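Local coordinates for protein alpha-11 giardin (Giardia intestinalis, PDB 2II2) that binds calcium as a member of the annexin family, probably attaches to phosphatidylserine-containing membranes with its help, and may contribute to parasite attachment and cytoskeletal remodelling, at residues I146-T151 against V178-I183; I97-L102 against N218-C223; D67-G72 against L303-L308. All blocks are in the same frame, centred on the assembly; numbering follows the deposited sequence.

Contact 1: I146-T151 against V178-I183; sequences IRENRT and VVRLII
I183, E148 and R180 carry this contact, in which the loop leaving helix 137-147 is laid against the last turns of helix 175-184. I183 gives up the most surface. Its CG2 branch meets E148 at CB, 4.2 Å away, so the stem of the glutamate packs on an aliphatic branch while its carboxylate goes on to R180. The chain of E148 folds at chi2 (-76°), and OE2 ends 3.0 Å from R180 NH1. This is a salt bridge, but its hydrogen bond is weak, with an N-H...O angle of 137°. The oxygen sits at the edge of the guanidinium, in its plane, although the carboxylate itself stands almost perpendicular to that plane. R180 starts out extended and bends at chi3, which turns its head toward the loop; NH2 has a second acidic partner in E176 on its own helix. R147 NH2 comes within 4.4 Å of R180 NH2, and the two carboxylates near R180 probably ease this pairing of like charges. The backbones are joined through water: water 1 donates to E148 O at 2.8 Å and to I183 O at 2.9 Å, tying the point where the loop leaves helical geometry to a carbonyl at the helix end. In the conformer described, one of two modelled, R150 CG lies near that same I183 O and NE is hydrogen-bonded to S185 O. E148 O is also held by R109. The whole is a surface contact of the all-helical annexin fold, in which an interhelical connection runs past the C-terminal turn of a neighbouring helix.

Contact 2: I97-L102 against N218-C223; sequences IHDVVL and NARGLC
The R220 guanidinium and the D99 carboxylate meet with their planes 44° apart, D99 lying at the guanidinium edge with its CG in plane. D99 OD1 is gripped twice. R220 NH2 reaches it at 2.7 Å, on the syn lone pair and tilted somewhat out of the guanidinium plane, while NH1 adds a weak bond of 3.1 Å. The same NH2 bonds weakly to D99 OD2, also at 3.1 Å, so both carboxylate oxygens are drawn in and the group has little freedom to turn. Extended from CG to NE, R220 spans the gap between the helices, and the turn at its last torsion (chi4 -81°) sets how its guanidinium faces D99, whose side chain it meets at about a right angle. Also at the guanidinium edge is water 2, which accepts from NH1 at 3.0 Å and lies at the edge of the H98 ring, in plane, 2.8 Å from ND1. The far ring nitrogen, NE2, is hydrogen-bonded to A138 O. H98 fits against bare backbone: ND1 stands 3.4 Å from G221 CA, a closeness that the missing side chain of the glycine permits. One turn on, L102 CD1 rests against G221 O, also at 3.4 Å. The two helix segments run nearly parallel, at 14°, with their axes 10.1 Å apart. R258 supplies a second partner for D99 OD2, and Y238, A239 and S242 of helix 232-244 pack along R220. A buried salt bridge near the centre of the chain, with a water bridging its arginine to a histidine, is consistent with the charged, hydrophilic centre (the central channel) of the annexin fold.

Contact 3: D67-G72 against L303-L308; sequences DVMALG and LMFWKL
F305 is the hub of the apolar packing, wedged toward helix 64-73. V68 sets CG1 in the crowded position between its backbone N and carbonyl carbon (chi1 74°), which puts CG2 anti to the N and 3.7 Å from F305 CD1. V68 and the phenyl ring pass alongside each other, pointing opposite ways. Beyond them M69 CE meets M304 CE at 4.1 Å, the methionines crossing at about a right angle. The aromatic ring has its own sulfur contact: M69 SD lies 5.2 Å from the centroid of the F305 ring, 70° off the ring normal, an oblique Met-aromatic pair. From its own helix, M304 folds back at chi2 and chi3 to hang its methyl over the centre of one ring face, 3.6 Å above the plane. The packing of F305 and the methionines joins helix 64-73 to helix 298-306, consistent with the annexin fold, which brings the two ends of the chain's helical array side by side; the last helix closes with a Schellman motif at K307. Backbone against ring is the third kind of contact. V68 O comes to 3.6 Å from F305 CE1, and G72 CA to 4.0 Å from F305 CZ, where the glycine lets the ring sit close to the helix. T260 of helix 249-263 touches both V68 and F305, while V26 and T29 of helix 22-29 touch both methionines. The side chain of M69 is about 6 Å from those of I60 and E66, two residues that bind calcium in another crystal structure of this protein; none is bound here.

How the contacts relate
Contact 1 lies at the surface, contacts 2 and 3 in the interior, and the chemistry follows. Contact 1 relies on a partly exposed salt bridge whose hydrogen bond is weak, and on a bridging water; contact 2 buries charge and satisfies it with several bonds; contact 3 works by apolar and sulfur packing. No helix serves two contacts, but contacts 1 and 2 touch: V179 CG2 meets L222 CD2 at 3.8 Å, and I183 CD1 packs on L102 CD2. Contact 3 stands apart, its nearest atoms about 8 Å from contact 2 and about 17 Å from contact 1. Along the chain contact 1 nests inside the loop closed by contact 2, and contact 2 inside that of contact 3.

Contact 1: I146-T151 against V178-I183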
loop_
_atom_site.group_PDB
_atom_site.type_symbol
_atom_site.label_atom_id
_atom_site.label_comp_id
_atom_site.label_asym_id
_atom_site.label_seq_id
_atom_site.Cartn_x
_atom_site.Cartn_y
_atom_site.Cartn_z
ATOM N N ILE A 146 -10.330 -7.616 -7.626
ATOM C CA ILE A 146 -10.612 -8.865 -6.949
ATOM C C ILE A 146 -11.374 -9.880 -7.817
ATOM O O ILE A 146 -11.351 -11.064 -7.525
ATOM C CB ILE A 146 -11.195 -8.655 -5.521
ATOM C CG1 ILE A 146 -12.587 -8.032 -5.572
ATOM C CG2 ILE A 146 -10.188 -7.853 -4.607
ATOM C CD1 ILE A 146 -13.319 -8.085 -4.198
ATOM N N ARG A 147 -12.010 -9.428 -8.901
ATOM C CA ARG A 147 -12.796 -10.306 -9.775
ATOM C C ARG A 147 -12.020 -10.875 -10.946
ATOM O O ARG A 147 -12.292 -12.000 -11.357
ATOM C CB ARG A 147 -14.004 -9.551 -10.316
ATOM C CG ARG A 147 -15.145 -9.384 -9.332
ATOM C CD ARG A 147 -16.184 -8.388 -9.823
ATOM N NE ARG A 147 -16.447 -8.443 -11.263
ATOM C CZ ARG A 147 -16.987 -7.448 -11.972
ATOM N NH1 ARG A 147 -17.333 -6.295 -11.386
ATOM N NH2 ARG A 147 -17.178 -7.593 -13.278
ATOM N N GLU A 148 -11.097 -10.095 -11.510
ATOM C CA GLU A 148 -10.552 -10.419 -12.824
ATOM C C GLU A 148 -9.138 -10.953 -12.770
ATOM O O GLU A 148 -8.319 -10.507 -11.959
ATOM C CB GLU A 148 -10.567 -9.171 -13.708
ATOM C CG GLU A 148 -11.957 -8.651 -14.033
ATOM C CD GLU A 148 -12.646 -9.495 -15.082
ATOM O OE1 GLU A 148 -11.945 -10.268 -15.768
ATOM O OE2 GLU A 148 -13.877 -9.371 -15.229
ATOM N N ASN A 149 -8.852 -11.845 -13.714
ATOM C CA ASN A 149 -7.540 -12.440 -13.859
ATOM C C ASN A 149 -6.814 -11.831 -15.046
ATOM O O ASN A 149 -7.421 -11.132 -15.880
ATOM C CB ASN A 149 -7.644 -13.958 -14.042
ATOM C CG ASN A 149 -8.384 -14.638 -12.914
ATOM O OD1 ASN A 149 -8.271 -14.247 -11.760
ATOM N ND2 ASN A 149 -9.141 -15.686 -13.249
ATOM N N ARG A 150 -5.501 -12.057 -15.086
ATOM C CA ARG A 150 -4.643 -11.604 -16.182
ATOM C C ARG A 150 -4.626 -12.706 -17.270
ATOM O O ARG A 150 -4.504 -13.894 -16.953
ATOM C CB ARG A 150 -3.217 -11.287 -15.659
ATOM C CG ARG A 150 -3.132 -10.225 -14.490
ATOM C CD ARG A 150 -1.737 -10.122 -13.775
ATOM N NE ARG A 150 -0.855 -9.149 -14.426
ATOM C CZ ARG A 150 0.372 -8.773 -14.054
ATOM N NH1 ARG A 150 0.980 -9.241 -12.970
ATOM N NH2 ARG A 150 0.981 -7.856 -14.794
ATOM N N THR A 151 -4.811 -12.325 -18.537
ATOM C CA THR A 151 -4.770 -13.246 -19.663
ATOM C C THR A 151 -4.222 -12.495 -20.867
ATOM O O THR A 151 -4.493 -11.306 -21.045
ATOM C CB THR A 151 -6.166 -13.831 -20.034
ATOM O OG1 THR A 151 -7.064 -12.787 -20.399
ATOM C CG2 THR A 151 -6.787 -14.656 -18.914
ATOM N N VAL A 178 -10.682 1.271 -19.328
ATOM C CA VAL A 178 -9.296 1.533 -18.964
ATOM C C VAL A 178 -8.866 0.629 -17.824
ATOM O O VAL A 178 -7.804 0.022 -17.888
ATOM C CB VAL A 178 -9.105 3.023 -18.598
ATOM C CG1 VAL A 178 -7.720 3.254 -17.977
ATOM C CG2 VAL A 178 -9.285 3.883 -19.830
ATOM N N VAL A 179 -9.693 0.545 -16.786
ATOM C CA VAL A 179 -9.375 -0.276 -15.645
ATOM C C VAL A 179 -9.270 -1.738 -16.085
ATOM O O VAL A 179 -8.317 -2.445 -15.713
ATOM C CB VAL A 179 -10.427 -0.108 -14.529
ATOM C CG1 VAL A 179 -10.185 -1.139 -13.440
ATOM C CG2 VAL A 179 -10.337 1.280 -13.958
ATOM N N ARG A 180 -10.236 -2.227 -16.865
ATOM C CA ARG A 180 -10.213 -3.617 -17.287
ATOM C C ARG A 180 -8.944 -3.912 -18.056
ATOM O O ARG A 180 -8.305 -4.948 -17.811
ATOM C CB ARG A 180 -11.430 -3.921 -18.136
ATOM C CG ARG A 180 -11.529 -5.331 -18.589
ATOM C CD ARG A 180 -12.868 -5.538 -19.280
ATOM N NE ARG A 180 -14.001 -5.155 -18.433
ATOM C CZ ARG A 180 -14.539 -5.934 -17.495
ATOM N NH1 ARG A 180 -14.053 -7.146 -17.241
ATOM N NH2 ARG A 180 -15.565 -5.494 -16.789
ATOM N N LEU A 181 -8.587 -3.010 -18.985
ATOM C CA LEU A 181 -7.356 -3.230 -19.764
ATOM C C LEU A 181 -6.141 -3.414 -18.870
ATOM O O LEU A 181 -5.390 -4.404 -19.003
ATOM C CB LEU A 181 -7.154 -2.103 -20.761
ATOM C CG LEU A 181 -6.035 -2.234 -21.806
ATOM C CD1 LEU A 181 -6.336 -1.309 -22.960
ATOM C CD2 LEU A 181 -4.656 -1.908 -21.232
ATOM N N ILE A 182 -5.979 -2.485 -17.933
ATOM C CA ILE A 182 -4.797 -2.530 -17.075
ATOM C C ILE A 182 -4.814 -3.752 -16.149
ATOM O O ILE A 182 -3.836 -4.498 -16.065
ATOM C CB ILE A 182 -4.685 -1.242 -16.257
ATOM C CG1 ILE A 182 -4.432 -0.038 -17.167
ATOM C CG2 ILE A 182 -3.552 -1.334 -15.264
ATOM C CD1 ILE A 182 -4.591 1.302 -16.489
ATOM N N ILE A 183 -5.943 -3.957 -15.467
ATOM C CA ILE A 183 -6.043 -5.028 -14.475
ATOM C C ILE A 183 -5.921 -6.442 -15.047
ATOM O O ILE A 183 -5.459 -7.352 -14.337
ATOM C CB ILE A 183 -7.374 -4.914 -13.638
ATOM C CG1 ILE A 183 -7.385 -3.673 -12.752
ATOM C CG2 ILE A 183 -7.717 -6.235 -12.910
ATOM C CD1 ILE A 183 -6.475 -3.761 -11.585
HETATM O O HOH W 1 -5.902 -9.135 -12.138
#

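Contact 2: I97-L102 against N218-C223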
loop_
_atom_site.group_PDB
_atom_site.type_symbol
_atom_site.label_atom_id
_atom_site.label_comp_id
_atom_site.label_asym_id
_atom_site.label_seq_id
_atom_site.Cartn_x
_atom_site.Cartn_y
_atom_site.Cartn_z
ATOM N N ILE A 97 -7.828 1.172 0.225
ATOM C CA ILE A 97 -8.331 -0.045 -0.429
ATOM C C ILE A 97 -7.445 -0.412 -1.620
ATOM O O ILE A 97 -7.079 -1.577 -1.803
ATOM C CB ILE A 97 -9.814 0.123 -0.883
ATOM C CG1 ILE A 97 -10.716 0.481 0.313
ATOM C CG2 ILE A 97 -10.276 -1.157 -1.550
ATOM C CD1 ILE A 97 -12.078 1.050 -0.090
ATOM N N HIS A 98 -7.093 0.583 -2.419
ATOM C CA HIS A 98 -6.249 0.363 -3.571
ATOM C C HIS A 98 -4.906 -0.227 -3.190
ATOM O O HIS A 98 -4.411 -1.164 -3.824
ATOM C CB HIS A 98 -6.028 1.671 -4.331
ATOM C CG HIS A 98 -7.224 2.132 -5.086
ATOM N ND1 HIS A 98 -7.314 3.409 -5.585
ATOM C CD2 HIS A 98 -8.381 1.509 -5.410
ATOM C CE1 HIS A 98 -8.481 3.551 -6.187
ATOM N NE2 HIS A 98 -9.137 2.403 -6.119
ATOM N N ASP A 99 -4.286 0.332 -2.154
ATOM C CA ASP A 99 -2.983 -0.196 -1.717
ATOM C C ASP A 99 -3.085 -1.711 -1.469
ATOM O O ASP A 99 -2.216 -2.518 -1.853
ATOM C CB ASP A 99 -2.499 0.492 -0.429
ATOM C CG ASP A 99 -2.100 1.939 -0.630
ATOM O OD1 ASP A 99 -1.985 2.378 -1.784
ATOM O OD2 ASP A 99 -1.895 2.675 0.366
ATOM N N VAL A 100 -4.152 -2.107 -0.794
ATOM C CA VAL A 100 -4.356 -3.490 -0.444
ATOM C C VAL A 100 -4.660 -4.399 -1.622
ATOM O O VAL A 100 -4.081 -5.475 -1.695
ATOM C CB VAL A 100 -5.441 -3.644 0.636
ATOM C CG1 VAL A 100 -5.848 -5.105 0.816
ATOM C CG2 VAL A 100 -4.939 -3.054 1.943
ATOM N N VAL A 101 -5.596 -4.002 -2.491
ATOM C CA VAL A 101 -6.056 -4.912 -3.529
ATOM C C VAL A 101 -5.303 -4.790 -4.836
ATOM O O VAL A 101 -5.312 -5.748 -5.622
ATOM C CB VAL A 101 -7.603 -4.836 -3.786
ATOM C CG1 VAL A 101 -8.368 -5.045 -2.451
ATOM C CG2 VAL A 101 -8.037 -3.553 -4.480
ATOM N N LEU A 102 -4.675 -3.644 -5.092
ATOM C CA LEU A 102 -3.922 -3.476 -6.330
ATOM C C LEU A 102 -2.503 -4.024 -6.219
ATOM O O LEU A 102 -1.942 -4.489 -7.202
ATOM C CB LEU A 102 -3.905 -2.008 -6.772
ATOM C CG LEU A 102 -5.278 -1.360 -7.047
ATOM C CD1 LEU A 102 -5.080 0.021 -7.551
ATOM C CD2 LEU A 102 -6.115 -2.159 -8.049
ATOM N N ASN A 218 -8.557 8.787 -7.880
ATOM C CA ASN A 218 -8.669 8.133 -9.183
ATOM C C ASN A 218 -7.294 8.022 -9.851
ATOM O O ASN A 218 -6.864 6.934 -10.246
ATOM C CB ASN A 218 -9.611 8.887 -10.147
ATOM C CG ASN A 218 -11.112 8.609 -9.902
ATOM O OD1 ASN A 218 -11.507 7.551 -9.412
ATOM N ND2 ASN A 218 -11.950 9.572 -10.282
ATOM N N ALA A 219 -6.610 9.158 -9.989
ATOM C CA ALA A 219 -5.320 9.186 -10.692
ATOM C C ALA A 219 -4.318 8.259 -10.021
ATOM O O ALA A 219 -3.618 7.494 -10.667
ATOM C CB ALA A 219 -4.768 10.612 -10.759
ATOM N N ARG A 220 -4.257 8.362 -8.699
ATOM C CA ARG A 220 -3.314 7.567 -7.939
ATOM C C ARG A 220 -3.587 6.076 -8.107
ATOM O O ARG A 220 -2.660 5.266 -8.303
ATOM C CB ARG A 220 -3.394 7.944 -6.462
ATOM C CG ARG A 220 -2.520 7.138 -5.510
ATOM C CD ARG A 220 -2.905 7.501 -4.110
ATOM N NE ARG A 220 -2.146 6.847 -3.046
ATOM C CZ ARG A 220 -2.385 5.610 -2.611
ATOM N NH1 ARG A 220 -3.372 4.857 -3.137
ATOM N NH2 ARG A 220 -1.651 5.090 -1.638
ATOM N N GLY A 221 -4.859 5.692 -8.031
ATOM C CA GLY A 221 -5.178 4.262 -8.126
ATOM C C GLY A 221 -4.834 3.673 -9.500
ATOM O O GLY A 221 -4.303 2.556 -9.614
ATOM N N LEU A 222 -5.162 4.426 -10.550
ATOM C CA LEU A 222 -4.818 3.965 -11.890
ATOM C C LEU A 222 -3.320 3.871 -12.059
ATOM O O LEU A 222 -2.822 2.941 -12.668
ATOM C CB LEU A 222 -5.407 4.912 -12.957
ATOM C CG LEU A 222 -6.904 4.767 -13.177
ATOM C CD1 LEU A 222 -7.391 5.958 -13.950
ATOM C CD2 LEU A 222 -7.221 3.442 -13.934
ATOM N N CYS A 223 -2.572 4.840 -11.524
ATOM C CA CYS A 223 -1.116 4.758 -11.629
ATOM C C CYS A 223 -0.553 3.559 -10.861
ATOM O O CYS A 223 0.434 2.974 -11.279
ATOM C CB CYS A 223 -0.456 6.041 -11.138
ATOM S SG CYS A 223 -0.619 7.438 -12.251
HETATM O O HOH W 2 -5.694 5.594 -4.841
#

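Contact 3: D67-G72 against L303-L308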
loop_
_atom_site.group_PDB
_atom_site.type_symbol
_atom_site.label_atom_id
_atom_site.label_comp_id
_atom_site.label_asym_id
_atom_site.label_seq_id
_atom_site.Cartn_x
_atom_site.Cartn_y
_atom_site.Cartn_z
ATOM N N ASP A 67 0.649 3.532 13.939
ATOM C CA ASP A 67 0.158 2.806 12.774
ATOM C C ASP A 67 1.258 1.967 12.139
ATOM O O ASP A 67 1.046 0.817 11.821
ATOM C CB ASP A 67 -0.342 3.752 11.679
ATOM C CG ASP A 67 -1.670 4.392 11.976
ATOM O OD1 ASP A 67 -2.374 3.963 12.911
ATOM O OD2 ASP A 67 -2.003 5.353 11.242
ATOM N N VAL A 68 2.424 2.575 11.897
ATOM C CA VAL A 68 3.484 1.842 11.207
ATOM C C VAL A 68 3.969 0.673 12.056
ATOM O O VAL A 68 4.269 -0.416 11.553
ATOM C CB VAL A 68 4.639 2.772 10.732
ATOM C CG1 VAL A 68 5.525 3.228 11.878
ATOM C CG2 VAL A 68 5.464 2.037 9.683
ATOM N N MET A 69 4.024 0.875 13.365
ATOM C CA MET A 69 4.438 -0.192 14.271
ATOM C C MET A 69 3.396 -1.315 14.373
ATOM O O MET A 69 3.735 -2.526 14.328
ATOM C CB MET A 69 4.740 0.383 15.658
ATOM C CG MET A 69 6.081 1.022 15.797
ATOM S SD MET A 69 7.353 -0.261 15.661
ATOM C CE MET A 69 8.861 0.712 15.664
ATOM N N ALA A 70 2.125 -0.928 14.518
ATOM C CA ALA A 70 1.068 -1.925 14.631
ATOM C C ALA A 70 0.881 -2.735 13.363
ATOM O O ALA A 70 0.623 -3.933 13.437
ATOM C CB ALA A 70 -0.248 -1.295 15.062
ATOM N N LEU A 71 1.001 -2.069 12.210
ATOM C CA LEU A 71 0.929 -2.788 10.952
ATOM C C LEU A 71 2.182 -3.628 10.719
ATOM O O LEU A 71 2.086 -4.810 10.355
ATOM C CB LEU A 71 0.716 -1.815 9.785
ATOM C CG LEU A 71 -0.638 -1.111 9.693
ATOM C CD1 LEU A 71 -0.611 -0.106 8.554
ATOM C CD2 LEU A 71 -1.819 -2.097 9.522
ATOM N N GLY A 72 3.348 -3.030 10.957
ATOM C CA GLY A 72 4.613 -3.711 10.696
ATOM C C GLY A 72 4.820 -4.940 11.585
ATOM O O GLY A 72 5.380 -5.938 11.135
ATOM N N LEU A 303 12.582 4.614 8.172
ATOM C CA LEU A 303 13.914 4.204 7.713
ATOM C C LEU A 303 14.274 2.776 8.156
ATOM O O LEU A 303 14.821 1.963 7.392
ATOM C CB LEU A 303 14.960 5.196 8.194
ATOM C CG LEU A 303 14.909 6.594 7.580
ATOM C CD1 LEU A 303 15.821 7.498 8.394
ATOM C CD2 LEU A 303 15.295 6.643 6.091
ATOM N N MET A 304 13.973 2.482 9.420
ATOM C CA MET A 304 14.231 1.148 9.941
ATOM C C MET A 304 13.467 0.097 9.156
ATOM O O MET A 304 14.067 -0.922 8.771
ATOM C CB MET A 304 13.937 1.095 11.449
ATOM C CG MET A 304 14.136 -0.257 12.111
ATOM S SD MET A 304 12.767 -1.430 11.891
ATOM C CE MET A 304 11.427 -0.545 12.716
ATOM N N PHE A 305 12.172 0.294 8.942
ATOM C CA PHE A 305 11.413 -0.740 8.265
ATOM C C PHE A 305 11.871 -0.956 6.817
ATOM O O PHE A 305 11.791 -2.081 6.304
ATOM C CB PHE A 305 9.913 -0.456 8.315
ATOM C CG PHE A 305 9.228 -0.896 9.579
ATOM C CD1 PHE A 305 8.519 0.020 10.367
ATOM C CD2 PHE A 305 9.216 -2.237 9.950
ATOM C CE1 PHE A 305 7.872 -0.395 11.529
ATOM C CE2 PHE A 305 8.585 -2.674 11.117
ATOM C CZ PHE A 305 7.889 -1.736 11.910
ATOM N N TRP A 306 12.366 0.087 6.170
ATOM C CA TRP A 306 12.823 -0.026 4.795
ATOM C C TRP A 306 14.290 -0.383 4.691
ATOM O O TRP A 306 14.808 -0.508 3.584
ATOM C CB TRP A 306 12.568 1.286 4.042
ATOM C CG TRP A 306 11.157 1.473 3.662
ATOM C CD1 TRP A 306 10.260 2.369 4.184
ATOM C CD2 TRP A 306 10.454 0.742 2.651
ATOM N NE1 TRP A 306 9.040 2.225 3.567
ATOM C CE2 TRP A 306 9.131 1.208 2.641
ATOM C CE3 TRP A 306 10.819 -0.280 1.767
ATOM C CZ2 TRP A 306 8.169 0.705 1.758
ATOM C CZ3 TRP A 306 9.865 -0.787 0.897
ATOM C CH2 TRP A 306 8.562 -0.302 0.914
ATOM N N LYS A 307 14.968 -0.565 5.831
ATOM C CA LYS A 307 16.415 -0.919 5.809
ATOM C C LYS A 307 17.231 0.169 5.122
ATOM O O LYS A 307 18.184 -0.115 4.382
ATOM C CB LYS A 307 16.682 -2.319 5.232
ATOM C CG LYS A 307 16.062 -3.399 6.077
ATOM C CD LYS A 307 16.523 -4.776 5.642
ATOM C CE LYS A 307 15.979 -5.828 6.587
ATOM N NZ LYS A 307 16.333 -7.193 6.099
ATOM N N LEU A 308 16.868 1.410 5.414
ATOM C CA LEU A 308 17.546 2.579 4.867
ATOM C C LEU A 308 18.168 3.440 5.964
ATOM O O LEU A 308 18.521 4.604 5.703
ATOM C CB LEU A 308 16.554 3.409 4.059
ATOM C CG LEU A 308 15.919 2.765 2.822
ATOM C CD1 LEU A 308 14.846 3.701 2.249
ATOM C CD2 LEU A 308 16.986 2.424 1.774
#